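Local coordinates for fatty acid-binding protein TM_1468 (Thermotoga maritima, PDB 1VPV) that binds long-chain fatty acids such as palmitate and may take part in lipid transport or fatty acid metabolism, at residues P39-W44 with K74-S79; T102-L107 with D129-S134. All coordinates share one frame; numbering follows the deposited sequence.

Contact 1 of 2, residues P39-W44 with K74-S79; sequences PLYVVW and KTSQPS. With PLM (palmitic acid), chain D.
Tyr41 to Val43 and Lys74 to Ser76 run antiparallel, the end of strand 35-43 beside the short strand 74-76, their axes 4.6 Å apart at closest approach and their directions 145° from each other. Tyr41 pairs with Ser76 and Val43 with Lys74 through two backbone hydrogen bonds each, the shortest from Val43 N to Lys74 O at 2.7 Å; between them Val42 and Thr75 form a non-hydrogen-bonded pair, whose side chains lie on the face that carries the ligand. There the branched Thr75 suits a strand and also supplies a hydroxyl: with OG1 between the backbone N and the carbonyl carbon (chi1 62°), it donates to palmitate O2 at 2.7 Å and is hydrogen-bonded to His283 NE2 as well. Leu40 brings an apolar branch to the same site, its CD2 lying 3.4 Å from palmitate C2, just behind the carboxylate. The other branch, CD1, and CG rest obliquely on the ring of Pro78, with Leu40 CG 3.7 Å from Pro78 CD. On the reverse face, Tyr41 turns the edge of its ring to Gln77 O, which lies in the ring plane 3.7 Å from Tyr41 CD2, while small Ser76 sets its OG at the ring edge, 3.6 Å from Tyr41 CB. The phenol OH reaches on to Asp82 for its hydrogen bond. Around this ladder, strand 49-51 pairs with the other edge of strand 35-43, Leu40 and Pro78 touch Thr110 of helix 110-118, Thr75 packs on helix 278-284, and Ser79 caps helix 80-92 by bonding Asp82 N.

Contact 2 of 2, residues T102-L107 with D129-S134; sequences TLSSKL and DTLLAS. With PLM (palmitic acid), chain D.
Thr102 and Asp129 pair at the C-terminal ends of two parallel strands of the DegV fold; each following loop is shaped by its own turns, an ST turn after Thr102 and an Asx and an ST turn from Asp129 on, and cross-bonds tie the two together. The tight part is polar. Thr102 O takes two hydrogen bonds from Thr130, one from its N and one from OG1 at 2.6 Å; the hydroxyl comes in tilted 31° from the carbonyl plane. The same Thr130 OG1 accepts from Leu132 N in an ST turn, which makes a hydroxyl side chain apt here, since it both donates and accepts. Ser104 N then bonds Leu132 O at 2.8 Å, in the carbonyl plane. Asp129, with CG anti to the backbone N (chi1 -174°), swings its carboxylate across to the opposite loop: OD1 accepts from Ser105 N on the syn side but 33° out of the carboxylate plane, at 2.9 Å, and from Leu131 N above the other face, closing the Asx turn. An alanine here would remove that carboxylate and is likely to leave Ser105 N and Leu131 N without their shared acceptor. Packing is looser where the contact is apolar: Leu103 CB and Leu107 CD1 only approach Ala133 CB, the former at 4.3 Å, and on this side Leu103 and Ser134 line the palmitate chain. At the solvent side, exposed Lys106 leads away to a salt bridge with Glu211, and Leu131 folds its end back over small Ser104 and Ser105. Ser104 itself closes the other ST turn, its OG accepting from Lys106 N at 2.8 Å, and is also hydrogen-bonded to Gly210 O.

In the fold
Along the chain the two contacts come in series: 39-44 has already met 74-79 when strand 97-102 leads into contact 2. Their centres lie 15 Å apart and their nearest atoms about 5 Å, without touching, yet both belong to one mixed sheet, contact 1 on strands 35-43 and 74-76, contact 2 at the ends of strands 97-102 and 125-129. Helix 110-118 packs against residues of both. Palmitate bridges them: contact 1 meets its carboxylate, while contact 2 borders its chain at two places, near the carboxylate end and toward the tail. Ser108, directly after 102-107, also bonds the ligand, so both contacts contribute to the fatty acid site.

Contact 1 of 2, residues P39-W44 with K74-S79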
ATOM      1  N   PRO A  39      -3.325 -12.216  -3.606  1.00 24.83           N
ATOM      2  CA  PRO A  39      -2.119 -11.981  -4.404  1.00 24.94           C
ATOM      3  C   PRO A  39      -2.375 -11.420  -5.806  1.00 25.17           C
ATOM      4  O   PRO A  39      -3.243 -11.907  -6.532  1.00 23.18           O
ATOM      5  CB  PRO A  39      -1.472 -13.377  -4.524  1.00 24.07           C
ATOM      6  CG  PRO A  39      -2.288 -14.305  -3.690  1.00 25.19           C
ATOM      7  CD  PRO A  39      -3.593 -13.656  -3.397  1.00 23.76           C
ATOM      8  N   LEU A  40      -1.603 -10.410  -6.179  1.00 23.34           N
ATOM      9  CA  LEU A  40      -1.409 -10.133  -7.585  1.00 22.67           C
ATOM     10  C   LEU A  40      -0.250 -11.022  -8.078  1.00 22.91           C
ATOM     11  O   LEU A  40       0.338 -11.793  -7.307  1.00 20.22           O
ATOM     12  CB  LEU A  40      -1.109  -8.647  -7.817  1.00 23.21           C
ATOM     13  CG  LEU A  40      -2.303  -7.710  -7.903  1.00 18.93           C
ATOM     14  CD1 LEU A  40      -2.960  -7.524  -6.521  1.00 20.47           C
ATOM     15  CD2 LEU A  40      -1.894  -6.376  -8.482  1.00 20.76           C
ATOM     16  N   TYR A  41       0.064 -10.901  -9.365  1.00 24.21           N
ATOM     17  CA  TYR A  41       1.052 -11.754 -10.008  1.00 25.08           C
ATOM     18  C   TYR A  41       2.237 -10.990 -10.591  1.00 21.84           C
ATOM     19  O   TYR A  41       2.130  -9.840 -11.029  1.00 19.66           O
ATOM     20  CB  TYR A  41       0.405 -12.584 -11.098  1.00 26.15           C
ATOM     21  CG  TYR A  41      -0.746 -13.412 -10.613  1.00 28.90           C
ATOM     22  CD1 TYR A  41      -0.533 -14.622  -9.970  1.00 27.53           C
ATOM     23  CD2 TYR A  41      -2.061 -12.994 -10.826  1.00 38.99           C
ATOM     24  CE1 TYR A  41      -1.589 -15.388  -9.508  1.00 35.03           C
ATOM     25  CE2 TYR A  41      -3.146 -13.774 -10.387  1.00 41.56           C
ATOM     26  CZ  TYR A  41      -2.897 -14.965  -9.725  1.00 39.94           C
ATOM     27  OH  TYR A  41      -3.960 -15.724  -9.286  1.00 39.00           O
ATOM     28  N   VAL A  42       3.360 -11.683 -10.573  1.00 20.49           N
ATOM     29  CA  VAL A  42       4.615 -11.209 -11.087  1.00 23.01           C
ATOM     30  C   VAL A  42       5.010 -12.194 -12.218  1.00 21.39           C
ATOM     31  O   VAL A  42       5.121 -13.402 -11.992  1.00 18.09           O
ATOM     32  CB  VAL A  42       5.680 -11.166  -9.954  1.00 23.31           C
ATOM     33  CG1 VAL A  42       7.076 -10.973 -10.507  1.00 29.10           C
ATOM     34  CG2 VAL A  42       5.362 -10.065  -9.005  1.00 28.25           C
ATOM     35  N   VAL A  43       5.195 -11.657 -13.420  1.00 20.27           N
ATOM     36  CA  VAL A  43       5.501 -12.442 -14.609  1.00 20.26           C
ATOM     37  C   VAL A  43       6.845 -12.005 -15.167  1.00 20.43           C
ATOM     38  O   VAL A  43       6.981 -10.891 -15.638  1.00 20.55           O
ATOM     39  CB  VAL A  43       4.424 -12.244 -15.693  1.00 19.53           C
ATOM     40  CG1 VAL A  43       4.707 -13.127 -16.889  1.00 22.61           C
ATOM     41  CG2 VAL A  43       3.057 -12.590 -15.119  1.00 22.36           C
ATOM     42  N   TRP A  44       7.824 -12.899 -15.115  1.00 21.95           N
ATOM     43  CA  TRP A  44       9.163 -12.671 -15.674  1.00 23.47           C
ATOM     44  C   TRP A  44       9.222 -12.873 -17.177  1.00 25.39           C
ATOM     45  O   TRP A  44       8.402 -13.600 -17.745  1.00 26.14           O
ATOM     46  CB  TRP A  44      10.149 -13.657 -15.064  1.00 22.16           C
ATOM     47  CG  TRP A  44      10.224 -13.541 -13.633  1.00 24.89           C
ATOM     48  CD1 TRP A  44       9.428 -14.169 -12.726  1.00 23.66           C
ATOM     49  CD2 TRP A  44      11.115 -12.717 -12.891  1.00 18.44           C
ATOM     50  NE1 TRP A  44       9.777 -13.799 -11.466  1.00 22.77           N
ATOM     51  CE2 TRP A  44      10.823 -12.917 -11.529  1.00 21.73           C
ATOM     52  CE3 TRP A  44      12.156 -11.861 -13.237  1.00 23.74           C
ATOM     53  CZ2 TRP A  44      11.543 -12.287 -10.495  1.00 24.28           C
ATOM     54  CZ3 TRP A  44      12.867 -11.210 -12.212  1.00 23.43           C
ATOM     55  CH2 TRP A  44      12.549 -11.433 -10.852  1.00 23.96           C
ATOM     56  N   LYS A  74       7.134  -8.069 -15.108  1.00 24.59           N
ATOM     57  CA  LYS A  74       5.901  -7.320 -15.170  1.00 26.29           C
ATOM     58  C   LYS A  74       4.912  -7.863 -14.124  1.00 24.36           C
ATOM     59  O   LYS A  74       5.120  -8.912 -13.547  1.00 25.86           O
ATOM     60  CB  LYS A  74       5.312  -7.455 -16.580  1.00 24.92           C
ATOM     61  CG  LYS A  74       6.326  -7.134 -17.671  1.00 34.16           C
ATOM     62  CD  LYS A  74       5.687  -6.848 -19.061  1.00 33.79           C
ATOM     63  CE  LYS A  74       6.738  -6.591 -20.179  1.00 33.47           C
ATOM     64  NZ  LYS A  74       7.940  -5.783 -19.765  1.00 37.42           N
ATOM     65  N   THR A  75       3.808  -7.162 -13.938  1.00 23.55           N
ATOM     66  CA  THR A  75       2.812  -7.509 -12.940  1.00 24.92           C
ATOM     67  C   THR A  75       1.434  -7.600 -13.598  1.00 23.52           C
ATOM     68  O   THR A  75       1.201  -6.979 -14.621  1.00 24.90           O
ATOM     69  CB  THR A  75       2.778  -6.427 -11.793  1.00 26.21           C
ATOM     70  OG1 THR A  75       2.399  -5.146 -12.334  1.00 22.83           O
ATOM     71  CG2 THR A  75       4.136  -6.308 -11.111  1.00 23.00           C
ATOM     72  N   SER A  76       0.535  -8.399 -13.049  1.00 22.19           N
ATOM     73  CA  SER A  76      -0.849  -8.342 -13.492  1.00 23.78           C
ATOM     74  C   SER A  76      -1.769  -8.408 -12.296  1.00 22.13           C
ATOM     75  O   SER A  76      -1.409  -8.961 -11.274  1.00 22.39           O
ATOM     76  CB  SER A  76      -1.158  -9.501 -14.421  1.00 24.45           C
ATOM     77  OG  SER A  76      -1.228 -10.695 -13.670  1.00 37.52           O
ATOM     78  N   GLN A  77      -2.969  -7.873 -12.435  1.00 24.22           N
ATOM     79  CA  GLN A  77      -3.985  -7.970 -11.370  1.00 24.75           C
ATOM     80  C   GLN A  77      -4.511  -9.387 -11.177  1.00 24.53           C
ATOM     81  O   GLN A  77      -4.266 -10.265 -12.008  1.00 23.76           O
ATOM     82  CB  GLN A  77      -5.160  -7.031 -11.645  1.00 22.96           C
ATOM     83  CG  GLN A  77      -6.195  -7.572 -12.598  1.00 27.21           C
ATOM     84  CD  GLN A  77      -5.911  -7.205 -14.041  1.00 36.26           C
ATOM     85  OE1 GLN A  77      -4.852  -7.527 -14.582  1.00 43.31           O
ATOM     86  NE2 GLN A  77      -6.851  -6.519 -14.669  1.00 30.04           N
ATOM     87  N   PRO A  78      -5.279  -9.608 -10.093  1.00 26.31           N
ATOM     88  CA  PRO A  78      -5.946 -10.909  -9.955  1.00 25.97           C
ATOM     89  C   PRO A  78      -7.132 -10.980 -10.913  1.00 25.51           C
ATOM     90  O   PRO A  78      -7.728  -9.939 -11.274  1.00 26.09           O
ATOM     91  CB  PRO A  78      -6.455 -10.903  -8.499  1.00 25.78           C
ATOM     92  CG  PRO A  78      -5.866  -9.622  -7.844  1.00 25.24           C
ATOM     93  CD  PRO A  78      -5.655  -8.698  -8.991  1.00 26.03           C
ATOM     94  N   SER A  79      -7.489 -12.186 -11.318  1.00 23.50           N
ATOM     95  CA  SER A  79      -8.661 -12.347 -12.181  1.00 23.91           C
ATOM     96  C   SER A  79      -9.945 -12.192 -11.355  1.00 23.09           C
ATOM     97  O   SER A  79      -9.953 -12.324 -10.122  1.00 24.09           O
ATOM     98  CB  SER A  79      -8.655 -13.717 -12.861  1.00 21.48           C
ATOM     99  OG  SER A  79      -8.979 -14.734 -11.898  1.00 24.96           O
TER
HETATM  100  C1  PLM D 501      -1.092  -4.542 -11.522  1.00 34.58           C
HETATM  101  O1  PLM D 501      -2.343  -4.480 -11.707  1.00 33.10           O
HETATM  102  O2  PLM D 501      -0.324  -5.144 -12.339  1.00 29.42           O
HETATM  103  C2  PLM D 501      -0.532  -3.895 -10.276  1.00 28.71           C
HETATM  104  C3  PLM D 501       0.113  -2.560 -10.589  1.00 19.59           C
HETATM  105  C4  PLM D 501       0.792  -2.005  -9.344  1.00 17.20           C
HETATM  106  C5  PLM D 501       1.494  -0.699  -9.703  1.00 17.40           C
HETATM  107  C6  PLM D 501       2.201  -0.086  -8.521  1.00 19.64           C
HETATM  108  C7  PLM D 501       2.847   1.250  -8.854  1.00 20.02           C
HETATM  109  C8  PLM D 501       3.875   1.642  -7.797  1.00 18.58           C
HETATM  110  C9  PLM D 501       3.211   2.125  -6.526  1.00 18.97           C
HETATM  111  CA  PLM D 501       4.220   2.436  -5.437  1.00 21.27           C
HETATM  112  CB  PLM D 501       3.533   3.064  -4.235  1.00 15.01           C
HETATM  113  CC  PLM D 501       4.484   3.102  -3.042  1.00 18.39           C
HETATM  114  CD  PLM D 501       3.894   3.881  -1.847  1.00 20.79           C
HETATM  115  CE  PLM D 501       4.735   3.734  -0.592  1.00 21.45           C
HETATM  116  CF  PLM D 501       4.267   4.640   0.537  1.00 28.46           C
HETATM  117  CG  PLM D 501       3.113   4.034   1.341  1.00 28.46           C

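Contact 2 of 2, residues T102-L107 with D129-S134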
ATOM      1  N   THR A 102      -8.973  -1.870  -2.406  1.00 24.18           N
ATOM      2  CA  THR A 102      -7.963  -2.101  -3.435  1.00 24.11           C
ATOM      3  C   THR A 102      -7.126  -0.891  -3.661  1.00 22.93           C
ATOM      4  O   THR A 102      -7.553   0.242  -3.413  1.00 24.28           O
ATOM      5  CB  THR A 102      -8.562  -2.434  -4.791  1.00 25.60           C
ATOM      6  OG1 THR A 102      -9.165  -1.256  -5.361  1.00 27.36           O
ATOM      7  CG2 THR A 102      -9.565  -3.583  -4.670  1.00 27.70           C
ATOM      8  N   LEU A 103      -5.952  -1.131  -4.216  1.00 23.48           N
ATOM      9  CA  LEU A 103      -5.150  -0.031  -4.743  1.00 23.56           C
ATOM     10  C   LEU A 103      -5.917   0.783  -5.817  1.00 19.78           C
ATOM     11  O   LEU A 103      -6.888   0.320  -6.420  1.00 17.65           O
ATOM     12  CB  LEU A 103      -3.785  -0.534  -5.260  1.00 23.33           C
ATOM     13  CG  LEU A 103      -3.710  -1.176  -6.628  1.00 26.93           C
ATOM     14  CD1 LEU A 103      -2.304  -1.069  -7.140  1.00 26.71           C
ATOM     15  CD2 LEU A 103      -4.193  -2.621  -6.655  1.00 33.84           C
ATOM     16  N   SER A 104      -5.451   2.004  -6.020  1.00 19.46           N
ATOM     17  CA  SER A 104      -6.057   2.946  -6.944  1.00 19.76           C
ATOM     18  C   SER A 104      -6.497   2.321  -8.257  1.00 20.16           C
ATOM     19  O   SER A 104      -5.709   1.645  -8.944  1.00 23.11           O
ATOM     20  CB  SER A 104      -5.075   4.072  -7.257  1.00 17.77           C
ATOM     21  OG  SER A 104      -5.542   4.806  -8.384  1.00 27.90           O
ATOM     22  N   SER A 105      -7.723   2.604  -8.641  1.00 19.66           N
ATOM     23  CA  SER A 105      -8.237   2.182  -9.931  1.00 23.84           C
ATOM     24  C   SER A 105      -7.470   2.811 -11.084  1.00 25.29           C
ATOM     25  O   SER A 105      -7.633   2.410 -12.238  1.00 28.76           O
ATOM     26  CB  SER A 105      -9.719   2.578 -10.081  1.00 24.82           C
ATOM     27  OG  SER A 105      -9.862   3.992  -9.998  1.00 22.88           O
ATOM     28  N   LYS A 106      -6.680   3.825 -10.779  1.00 27.01           N
ATOM     29  CA  LYS A 106      -5.895   4.526 -11.792  1.00 27.34           C
ATOM     30  C   LYS A 106      -4.585   3.815 -12.064  1.00 24.92           C
ATOM     31  O   LYS A 106      -3.972   4.081 -13.067  1.00 22.17           O
ATOM     32  CB  LYS A 106      -5.569   5.948 -11.341  1.00 27.39           C
ATOM     33  CG  LYS A 106      -6.761   6.711 -10.840  1.00 29.96           C
ATOM     34  CD  LYS A 106      -7.555   7.295 -11.941  1.00 32.66           C
ATOM     35  CE  LYS A 106      -8.202   8.580 -11.481  1.00 36.47           C
ATOM     36  NZ  LYS A 106      -7.135   9.490 -10.970  1.00 44.58           N
ATOM     37  N   LEU A 107      -4.146   2.964 -11.132  1.00 25.02           N
ATOM     38  CA  LEU A 107      -2.884   2.237 -11.249  1.00 21.64           C
ATOM     39  C   LEU A 107      -3.088   0.781 -11.681  1.00 20.94           C
ATOM     40  O   LEU A 107      -2.146   0.136 -12.105  1.00 23.43           O
ATOM     41  CB  LEU A 107      -2.106   2.285  -9.927  1.00 18.20           C
ATOM     42  CG  LEU A 107      -1.737   3.678  -9.357  1.00 23.15           C
ATOM     43  CD1 LEU A 107      -0.957   3.549  -8.095  1.00 23.74           C
ATOM     44  CD2 LEU A 107      -0.960   4.590 -10.330  1.00 20.86           C
ATOM     45  N   ASP A 129     -12.380   1.729  -3.715  1.00 20.92           N
ATOM     46  CA  ASP A 129     -11.240   2.266  -4.471  1.00 21.69           C
ATOM     47  C   ASP A 129     -10.472   3.241  -3.576  1.00 22.87           C
ATOM     48  O   ASP A 129     -10.820   4.404  -3.520  1.00 26.38           O
ATOM     49  CB  ASP A 129     -11.712   3.012  -5.746  1.00 20.19           C
ATOM     50  CG  ASP A 129     -10.519   3.475  -6.652  1.00 29.18           C
ATOM     51  OD1 ASP A 129      -9.350   3.228  -6.277  1.00 23.15           O
ATOM     52  OD2 ASP A 129     -10.735   4.067  -7.748  1.00 20.13           O
ATOM     53  N   THR A 130      -9.405   2.791  -2.921  1.00 22.89           N
ATOM     54  CA  THR A 130      -8.697   3.641  -1.979  1.00 24.65           C
ATOM     55  C   THR A 130      -7.962   4.812  -2.618  1.00 25.22           C
ATOM     56  O   THR A 130      -7.552   5.709  -1.896  1.00 23.06           O
ATOM     57  CB  THR A 130      -7.603   2.884  -1.215  1.00 24.06           C
ATOM     58  OG1 THR A 130      -6.661   2.379  -2.152  1.00 21.08           O
ATOM     59  CG2 THR A 130      -8.182   1.764  -0.423  1.00 27.46           C
ATOM     60  N   LEU A 131      -7.723   4.768  -3.936  1.00 25.59           N
ATOM     61  CA  LEU A 131      -6.844   5.751  -4.606  1.00 25.42           C
ATOM     62  C   LEU A 131      -5.443   5.795  -3.958  1.00 24.83           C
ATOM     63  O   LEU A 131      -4.760   6.812  -3.980  1.00 26.72           O
ATOM     64  CB  LEU A 131      -7.470   7.158  -4.649  1.00 22.66           C
ATOM     65  CG  LEU A 131      -8.868   7.242  -5.293  1.00 30.10           C
ATOM     66  CD1 LEU A 131      -9.402   8.667  -5.213  1.00 25.74           C
ATOM     67  CD2 LEU A 131      -8.931   6.753  -6.773  1.00 26.25           C
ATOM     68  N   LEU A 132      -5.011   4.683  -3.387  1.00 23.37           N
ATOM     69  CA  LEU A 132      -3.691   4.619  -2.819  1.00 23.75           C
ATOM     70  C   LEU A 132      -3.011   3.350  -3.247  1.00 25.12           C
ATOM     71  O   LEU A 132      -3.425   2.702  -4.223  1.00 24.14           O
ATOM     72  CB  LEU A 132      -3.756   4.753  -1.305  1.00 24.54           C
ATOM     73  CG  LEU A 132      -4.363   6.090  -0.835  1.00 28.32           C
ATOM     74  CD1 LEU A 132      -4.788   5.946   0.595  1.00 29.09           C
ATOM     75  CD2 LEU A 132      -3.412   7.252  -1.028  1.00 29.16           C
ATOM     76  N   ALA A 133      -1.903   3.059  -2.578  1.00 26.54           N
ATOM     77  CA  ALA A 133      -1.167   1.839  -2.803  1.00 26.77           C
ATOM     78  C   ALA A 133      -0.201   1.640  -1.641  1.00 27.16           C
ATOM     79  O   ALA A 133       0.064   2.596  -0.899  1.00 26.15           O
ATOM     80  CB  ALA A 133      -0.444   1.905  -4.095  1.00 26.62           C
ATOM     81  N   SER A 134       0.258   0.388  -1.489  1.00 25.74           N
ATOM     82  CA  SER A 134       1.286  -0.021  -0.545  1.00 24.89           C
ATOM     83  C   SER A 134       0.848   0.316   0.852  1.00 25.85           C
ATOM     84  O   SER A 134      -0.343   0.186   1.140  1.00 23.17           O
ATOM     85  CB  SER A 134       2.629   0.599  -0.889  1.00 27.24           C
ATOM     86  OG  SER A 134       3.622   0.237   0.064  1.00 25.72           O
TER
HETATM   87  C1  PLM D 501      -1.092  -4.542 -11.522  1.00 34.58           C
HETATM   88  O1  PLM D 501      -2.343  -4.480 -11.707  1.00 33.10           O
HETATM   89  O2  PLM D 501      -0.324  -5.144 -12.339  1.00 29.42           O
HETATM   90  C2  PLM D 501      -0.532  -3.895 -10.276  1.00 28.71           C
HETATM   91  C3  PLM D 501       0.113  -2.560 -10.589  1.00 19.59           C
HETATM   92  C4  PLM D 501       0.792  -2.005  -9.344  1.00 17.20           C
HETATM   93  C5  PLM D 501       1.494  -0.699  -9.703  1.00 17.40           C
HETATM   94  C6  PLM D 501       2.201  -0.086  -8.521  1.00 19.64           C
HETATM   95  C7  PLM D 501       2.847   1.250  -8.854  1.00 20.02           C
HETATM   96  C8  PLM D 501       3.875   1.642  -7.797  1.00 18.58           C
HETATM   97  C9  PLM D 501       3.211   2.125  -6.526  1.00 18.97           C
HETATM   98  CA  PLM D 501       4.220   2.436  -5.437  1.00 21.27           C
HETATM   99  CB  PLM D 501       3.533   3.064  -4.235  1.00 15.01           C
HETATM  100  CC  PLM D 501       4.484   3.102  -3.042  1.00 18.39           C
HETATM  101  CD  PLM D 501       3.894   3.881  -1.847  1.00 20.79           C
HETATM  102  CE  PLM D 501       4.735   3.734  -0.592  1.00 21.45           C
HETATM  103  CF  PLM D 501       4.267   4.640   0.537  1.00 28.46           C
HETATM  104  CG  PLM D 501       3.113   4.034   1.341  1.00 28.46           C